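Local coordinates for fimbrial protein MyfA (Yersinia enterocolitica, PDB 5LND) that forms the major subunit of the Myf fimbriae, polymeric adhesive fibres that are a probable virulence factor of pathogenic serotypes, at residues H35-S46 and Q100-E110. Residues are numbered along the deposited sequence; the frame is centred on the assembly and turned at random.
Sequences HKGWNVRPTGAS and QFTGRVEEYVE
Antiparallel pairing of strand 37-42 with strand 100-108 builds part of one sheet of the Ig-like beta sandwich of this pilin, and a classic beta bulge marks one end of it, where Lys36 and Gly37 both face Tyr108. Lys36 N donates to Tyr108 O at 2.8 Å, while Gly37 N makes a weak hydrogen bond to the same oxygen. The Tyr108 ring folds back over the glycine: with CG wedged between backbone N and carbonyl carbon (chi1 57°), one face lies on Gly37, whose CA is 3.8 Å from the ring centroid in a CH-pi contact. The edge of this ring meets Lys36 CG, and its hydroxyl is hydrogen-bonded to Asp76. On the same sheet face, Glu106 centres a salt-bridge network with Arg41 and Arg104. Asn39 ND2 donates a hydrogen bond to Glu106 OE1 at 3.2 Å, nearly in line with the carboxylate C-O bond. Arg41 NE reaches Glu106 OE1 from above the carboxylate plane (2.9 Å), whereas Glu106 OE2 receives Arg104 NE on its anti side (3.0 Å). The shared carboxylate probably offsets the closeness of the two arginine side chains, which lie side by side and point the same way, their guanidinium planes 10° apart; a water links Arg41 NH2 to Glu106 OE1. On the other face, Glu107 CG lies over the six-membered ring of Trp38, 4.1 Å from its centroid, and Val105 CG1 touches Trp38 CE3. Beyond Pro42, Thr43 O is gripped from opposite faces of its plane by Thr102 OG1 (2.6 Å) and Ser46 N. Strand 72-75 pairs with the other edge of 37-42; strand 118-130, probably the donor strand appended for self-complementation, pairs with that of 100-108, while Trp38, Val40, Phe101 and Val105 pack against strand 22-30 of the facing sheet.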
ATOM      1  N   HIS B  35      30.889  20.318 -11.791  1.00 25.11           N
ATOM      2  CA  HIS B  35      29.828  19.408 -12.247  1.00 23.59           C
ATOM      3  C   HIS B  35      28.594  20.162 -12.741  1.00 20.96           C
ATOM      4  O   HIS B  35      28.388  21.314 -12.382  1.00 21.27           O
ATOM      5  CB  HIS B  35      29.427  18.451 -11.122  1.00 20.70           C
ATOM      6  CG  HIS B  35      28.894  19.139  -9.902  1.00 20.62           C
ATOM      7  ND1 HIS B  35      29.714  19.634  -8.911  1.00 23.27           N
ATOM      8  CD2 HIS B  35      27.627  19.409  -9.508  1.00 20.70           C
ATOM      9  CE1 HIS B  35      28.976  20.182  -7.963  1.00 22.58           C
ATOM     10  NE2 HIS B  35      27.706  20.061  -8.302  1.00 20.75           N
ATOM     11  N   LYS B  36      27.768  19.502 -13.548  1.00 20.74           N
ATOM     12  CA  LYS B  36      26.561  20.132 -14.080  1.00 20.95           C
ATOM     13  C   LYS B  36      25.366  20.048 -13.135  1.00 20.38           C
ATOM     14  O   LYS B  36      24.710  21.052 -12.861  1.00 20.28           O
ATOM     15  CB  LYS B  36      26.187  19.522 -15.426  1.00 21.88           C
ATOM     16  CG  LYS B  36      25.122  20.299 -16.160  1.00 22.94           C
ATOM     17  CD  LYS B  36      24.736  19.609 -17.451  1.00 25.67           C
ATOM     18  CE  LYS B  36      23.671  20.394 -18.196  1.00 22.24           C
ATOM     19  NZ  LYS B  36      23.251  19.652 -19.399  1.00 24.83           N
ATOM     20  N   GLY B  37      25.085  18.851 -12.636  1.00 18.85           N
ATOM     21  CA  GLY B  37      23.933  18.656 -11.777  1.00 18.08           C
ATOM     22  C   GLY B  37      23.882  17.271 -11.174  1.00 17.72           C
ATOM     23  O   GLY B  37      24.891  16.567 -11.132  1.00 17.89           O
ATOM     24  N   TRP B  38      22.697  16.890 -10.704  1.00 19.87           N
ATOM     25  CA  TRP B  38      22.494  15.616 -10.020  1.00 18.41           C
ATOM     26  C   TRP B  38      21.235  14.890 -10.498  1.00 17.78           C
ATOM     27  O   TRP B  38      20.280  15.512 -10.952  1.00 17.52           O
ATOM     28  CB  TRP B  38      22.388  15.841  -8.503  1.00 17.87           C
ATOM     29  CG  TRP B  38      23.518  16.631  -7.898  1.00 17.53           C
ATOM     30  CD1 TRP B  38      23.626  17.987  -7.831  1.00 18.18           C
ATOM     31  CD2 TRP B  38      24.694  16.104  -7.274  1.00 18.77           C
ATOM     32  NE1 TRP B  38      24.795  18.338  -7.200  1.00 19.69           N
ATOM     33  CE2 TRP B  38      25.470  17.198  -6.851  1.00 20.23           C
ATOM     34  CE3 TRP B  38      25.163  14.813  -7.030  1.00 17.71           C
ATOM     35  CZ2 TRP B  38      26.694  17.036  -6.196  1.00 20.23           C
ATOM     36  CZ3 TRP B  38      26.365  14.657  -6.383  1.00 18.54           C
ATOM     37  CH2 TRP B  38      27.120  15.758  -5.975  1.00 19.74           C
ATOM     38  N   ASN B  39      21.255  13.570 -10.394  1.00 15.47           N
ATOM     39  CA  ASN B  39      20.059  12.765 -10.523  1.00 15.89           C
ATOM     40  C   ASN B  39      19.773  12.082  -9.194  1.00 15.58           C
ATOM     41  O   ASN B  39      20.699  11.707  -8.483  1.00 16.22           O
ATOM     42  CB  ASN B  39      20.239  11.718 -11.619  1.00 17.19           C
ATOM     43  CG  ASN B  39      20.255  12.323 -12.999  1.00 19.14           C
ATOM     44  OD1 ASN B  39      19.555  13.295 -13.260  1.00 18.30           O
ATOM     45  ND2 ASN B  39      21.053  11.749 -13.897  1.00 16.88           N
ATOM     46  N   VAL B  40      18.499  11.957  -8.839  1.00 14.26           N
ATOM     47  CA  VAL B  40      18.106  11.065  -7.759  1.00 15.74           C
ATOM     48  C   VAL B  40      17.133  10.063  -8.368  1.00 16.11           C
ATOM     49  O   VAL B  40      16.015  10.426  -8.736  1.00 16.12           O
ATOM     50  CB  VAL B  40      17.472  11.807  -6.565  1.00 14.74           C
ATOM     51  CG1 VAL B  40      17.247  10.852  -5.399  1.00 14.17           C
ATOM     52  CG2 VAL B  40      18.340  12.948  -6.129  1.00 12.94           C
ATOM     53  N   ARG B  41      17.575   8.814  -8.504  1.00 15.76           N
ATOM     54  CA  ARG B  41      16.787   7.786  -9.170  1.00 17.95           C
ATOM     55  C   ARG B  41      16.267   6.726  -8.206  1.00 18.29           C
ATOM     56  O   ARG B  41      17.053   5.997  -7.603  1.00 19.83           O
ATOM     57  CB  ARG B  41      17.636   7.087 -10.228  1.00 19.54           C
ATOM     58  CG  ARG B  41      18.325   8.007 -11.216  1.00 17.34           C
ATOM     59  CD  ARG B  41      18.823   7.204 -12.382  1.00 18.89           C
ATOM     60  NE  ARG B  41      19.321   8.032 -13.471  1.00 19.74           N
ATOM     61  CZ  ARG B  41      18.656   8.228 -14.602  1.00 19.16           C
ATOM     62  NH1 ARG B  41      17.483   7.650 -14.759  1.00 21.52           N
ATOM     63  NH2 ARG B  41      19.154   8.989 -15.567  1.00 18.99           N
ATOM     64  N   PRO B  42      14.937   6.611  -8.082  1.00 18.37           N
ATOM     65  CA  PRO B  42      14.335   5.588  -7.212  1.00 17.75           C
ATOM     66  C   PRO B  42      14.724   4.177  -7.626  1.00 18.17           C
ATOM     67  O   PRO B  42      14.859   3.904  -8.815  1.00 20.84           O
ATOM     68  CB  PRO B  42      12.831   5.782  -7.428  1.00 15.78           C
ATOM     69  CG  PRO B  42      12.684   7.194  -7.893  1.00 19.16           C
ATOM     70  CD  PRO B  42      13.923   7.478  -8.707  1.00 18.49           C
ATOM     71  N   THR B  43      14.906   3.287  -6.660  1.00 17.74           N
ATOM     72  CA  THR B  43      15.285   1.919  -6.984  1.00 17.83           C
ATOM     73  C   THR B  43      14.446   0.909  -6.212  1.00 20.78           C
ATOM     74  O   THR B  43      13.910   1.221  -5.148  1.00 19.27           O
ATOM     75  CB  THR B  43      16.800   1.646  -6.736  1.00 20.12           C
ATOM     76  OG1 THR B  43      17.068   1.594  -5.330  1.00 21.37           O
ATOM     77  CG2 THR B  43      17.702   2.710  -7.410  1.00 18.65           C
ATOM     78  N   GLY B  44      14.337  -0.300  -6.752  1.00 20.38           N
ATOM     79  CA  GLY B  44      13.643  -1.368  -6.061  1.00 19.30           C
ATOM     80  C   GLY B  44      12.167  -1.127  -5.824  1.00 19.14           C
ATOM     81  O   GLY B  44      11.428  -0.793  -6.744  1.00 21.75           O
ATOM     82  N   ALA B  45      11.751  -1.315  -4.576  1.00 19.21           N
ATOM     83  CA  ALA B  45      10.386  -1.079  -4.152  1.00 20.10           C
ATOM     84  C   ALA B  45       9.967   0.353  -4.467  1.00 20.86           C
ATOM     85  O   ALA B  45       8.838   0.609  -4.875  1.00 19.51           O
ATOM     86  CB  ALA B  45      10.261  -1.353  -2.672  1.00 18.01           C
ATOM     87  N   SER B  46      10.898   1.278  -4.287  1.00 20.52           N
ATOM     88  CA  SER B  46      10.602   2.694  -4.375  1.00 17.17           C
ATOM     89  C   SER B  46      10.462   3.260  -5.786  1.00 19.74           C
ATOM     90  O   SER B  46      10.338   4.475  -5.956  1.00 20.21           O
ATOM     91  CB  SER B  46      11.659   3.467  -3.604  1.00 17.38           C
ATOM     92  OG  SER B  46      11.579   3.168  -2.232  1.00 18.42           O
ATOM     93  N   GLN B 100      10.391   2.673   3.761  1.00 19.07           N
ATOM     94  CA  GLN B 100      11.741   2.779   3.245  1.00 19.44           C
ATOM     95  C   GLN B 100      11.782   3.367   1.847  1.00 18.41           C
ATOM     96  O   GLN B 100      10.996   3.004   0.980  1.00 19.34           O
ATOM     97  CB  GLN B 100      12.391   1.402   3.228  1.00 20.77           C
ATOM     98  CG  GLN B 100      13.863   1.428   2.913  1.00 20.63           C
ATOM     99  CD  GLN B 100      14.444   0.040   2.729  1.00 24.30           C
ATOM    100  OE1 GLN B 100      13.800  -0.849   2.171  1.00 23.38           O
ATOM    101  NE2 GLN B 100      15.677  -0.146   3.184  1.00 25.58           N
ATOM    102  N   PHE B 101      12.704   4.289   1.635  1.00 21.36           N
ATOM    103  CA  PHE B 101      13.025   4.707   0.291  1.00 17.59           C
ATOM    104  C   PHE B 101      14.440   4.256  -0.033  1.00 18.53           C
ATOM    105  O   PHE B 101      15.362   4.417   0.767  1.00 18.37           O
ATOM    106  CB  PHE B 101      12.885   6.215   0.129  1.00 15.76           C
ATOM    107  CG  PHE B 101      13.247   6.699  -1.238  1.00 18.32           C
ATOM    108  CD1 PHE B 101      12.304   6.706  -2.256  1.00 16.62           C
ATOM    109  CD2 PHE B 101      14.541   7.129  -1.515  1.00 16.63           C
ATOM    110  CE1 PHE B 101      12.643   7.148  -3.521  1.00 16.33           C
ATOM    111  CE2 PHE B 101      14.889   7.571  -2.775  1.00 15.86           C
ATOM    112  CZ  PHE B 101      13.942   7.579  -3.780  1.00 18.53           C
ATOM    113  N   THR B 102      14.588   3.667  -1.213  1.00 18.85           N
ATOM    114  CA  THR B 102      15.881   3.321  -1.755  1.00 17.75           C
ATOM    115  C   THR B 102      16.037   4.056  -3.071  1.00 16.70           C
ATOM    116  O   THR B 102      15.068   4.252  -3.814  1.00 15.95           O
ATOM    117  CB  THR B 102      16.014   1.804  -1.974  1.00 20.41           C
ATOM    118  OG1 THR B 102      14.934   1.319  -2.785  1.00 19.03           O
ATOM    119  CG2 THR B 102      15.995   1.085  -0.647  1.00 19.77           C
ATOM    120  N   GLY B 103      17.258   4.485  -3.349  1.00 18.01           N
ATOM    121  CA  GLY B 103      17.534   5.177  -4.588  1.00 19.60           C
ATOM    122  C   GLY B 103      19.015   5.300  -4.857  1.00 18.46           C
ATOM    123  O   GLY B 103      19.838   4.953  -4.011  1.00 16.82           O
ATOM    124  N   ARG B 104      19.349   5.793  -6.046  1.00 20.73           N
ATOM    125  CA  ARG B 104      20.737   5.989  -6.442  1.00 18.24           C
ATOM    126  C   ARG B 104      20.967   7.437  -6.821  1.00 17.23           C
ATOM    127  O   ARG B 104      20.249   7.995  -7.650  1.00 18.84           O
ATOM    128  CB  ARG B 104      21.087   5.099  -7.628  1.00 20.44           C
ATOM    129  CG  ARG B 104      22.466   5.357  -8.194  1.00 19.15           C
ATOM    130  CD  ARG B 104      22.836   4.333  -9.243  1.00 21.83           C
ATOM    131  NE  ARG B 104      22.111   4.539 -10.491  1.00 23.15           N
ATOM    132  CZ  ARG B 104      21.016   3.869 -10.850  1.00 26.95           C
ATOM    133  NH1 ARG B 104      20.506   2.933 -10.059  1.00 25.06           N
ATOM    134  NH2 ARG B 104      20.429   4.133 -12.007  1.00 24.99           N
ATOM    135  N   VAL B 105      21.964   8.046  -6.200  1.00 15.76           N
ATOM    136  CA  VAL B 105      22.326   9.416  -6.516  1.00 19.63           C
ATOM    137  C   VAL B 105      23.375   9.419  -7.616  1.00 17.50           C
ATOM    138  O   VAL B 105      24.278   8.596  -7.603  1.00 17.95           O
ATOM    139  CB  VAL B 105      22.856  10.144  -5.283  1.00 19.91           C
ATOM    140  CG1 VAL B 105      23.245  11.559  -5.633  1.00 17.93           C
ATOM    141  CG2 VAL B 105      21.792  10.162  -4.216  1.00 18.30           C
ATOM    142  N   GLU B 106      23.241  10.332  -8.573  1.00 17.48           N
ATOM    143  CA  GLU B 106      24.211  10.459  -9.654  1.00 17.54           C
ATOM    144  C   GLU B 106      24.638  11.912  -9.882  1.00 18.14           C
ATOM    145  O   GLU B 106      23.798  12.793 -10.025  1.00 18.22           O
ATOM    146  CB  GLU B 106      23.628   9.895 -10.946  1.00 17.85           C
ATOM    147  CG  GLU B 106      23.167   8.459 -10.875  1.00 16.44           C
ATOM    148  CD  GLU B 106      22.522   8.016 -12.166  1.00 21.37           C
ATOM    149  OE1 GLU B 106      22.048   8.900 -12.907  1.00 22.95           O
ATOM    150  OE2 GLU B 106      22.496   6.798 -12.448  1.00 20.04           O
ATOM    151  N   GLU B 107      25.945  12.151  -9.922  1.00 17.85           N
ATOM    152  CA  GLU B 107      26.485  13.460 -10.269  1.00 19.24           C
ATOM    153  C   GLU B 107      26.883  13.449 -11.734  1.00 19.28           C
ATOM    154  O   GLU B 107      27.588  12.540 -12.170  1.00 18.39           O
ATOM    155  CB  GLU B 107      27.725  13.756  -9.429  1.00 20.08           C
ATOM    156  CG  GLU B 107      28.394  15.089  -9.742  1.00 20.65           C
ATOM    157  CD  GLU B 107      29.737  15.262  -9.044  1.00 21.90           C
ATOM    158  OE1 GLU B 107      30.329  14.262  -8.600  1.00 19.49           O
ATOM    159  OE2 GLU B 107      30.206  16.408  -8.945  1.00 21.56           O
ATOM    160  N   TYR B 108      26.453  14.457 -12.494  1.00 19.76           N
ATOM    161  CA  TYR B 108      26.797  14.508 -13.914  1.00 17.74           C
ATOM    162  C   TYR B 108      27.556  15.767 -14.332  1.00 20.98           C
ATOM    163  O   TYR B 108      27.592  16.757 -13.607  1.00 18.86           O
ATOM    164  CB  TYR B 108      25.574  14.256 -14.810  1.00 19.24           C
ATOM    165  CG  TYR B 108      24.399  15.187 -14.605  1.00 17.13           C
ATOM    166  CD1 TYR B 108      24.400  16.472 -15.125  1.00 16.71           C
ATOM    167  CD2 TYR B 108      23.269  14.760 -13.932  1.00 18.33           C
ATOM    168  CE1 TYR B 108      23.322  17.311 -14.954  1.00 16.66           C
ATOM    169  CE2 TYR B 108      22.183  15.591 -13.754  1.00 16.29           C
ATOM    170  CZ  TYR B 108      22.216  16.870 -14.259  1.00 18.39           C
ATOM    171  OH  TYR B 108      21.137  17.711 -14.086  1.00 17.81           O
ATOM    172  N   VAL B 109      28.184  15.701 -15.502  1.00 22.14           N
ATOM    173  CA  VAL B 109      28.913  16.840 -16.038  1.00 22.61           C
ATOM    174  C   VAL B 109      28.387  17.215 -17.404  1.00 24.93           C
ATOM    175  O   VAL B 109      27.675  16.436 -18.036  1.00 24.89           O
ATOM    176  CB  VAL B 109      30.440  16.594 -16.149  1.00 23.00           C
ATOM    177  CG1 VAL B 109      31.060  16.404 -14.780  1.00 22.37           C
ATOM    178  CG2 VAL B 109      30.755  15.420 -17.088  1.00 20.47           C
ATOM    179  N   GLU B 110      28.746  18.419 -17.845  1.00 28.95           N
ATOM    180  CA  GLU B 110      28.429  18.887 -19.190  1.00 29.59           C
ATOM    181  C   GLU B 110      29.201  18.086 -20.231  1.00 30.76           C
ATOM    182  O   GLU B 110      30.414  17.900 -20.111  1.00 30.56           O
ATOM    183  CB  GLU B 110      28.773  20.371 -19.332  1.00 29.76           C
ATOM    184  CG  GLU B 110      27.886  21.318 -18.528  1.00 32.24           C
ATOM    185  CD  GLU B 110      28.658  22.137 -17.495  1.00 43.62           C
ATOM    186  OE1 GLU B 110      29.838  22.471 -17.737  1.00 48.80           O
ATOM    187  OE2 GLU B 110      28.078  22.446 -16.433  1.00 42.56           O
TER
HETATM  188  O   HOH W   1      22.048   8.867 -15.764  1.00 20.66           O
HETATM  189  O   HOH W   2      19.305   1.692  -4.115  1.00 20.06           O
HETATM  190  O   HOH W   3      12.552   0.796  -1.664  1.00 23.02           O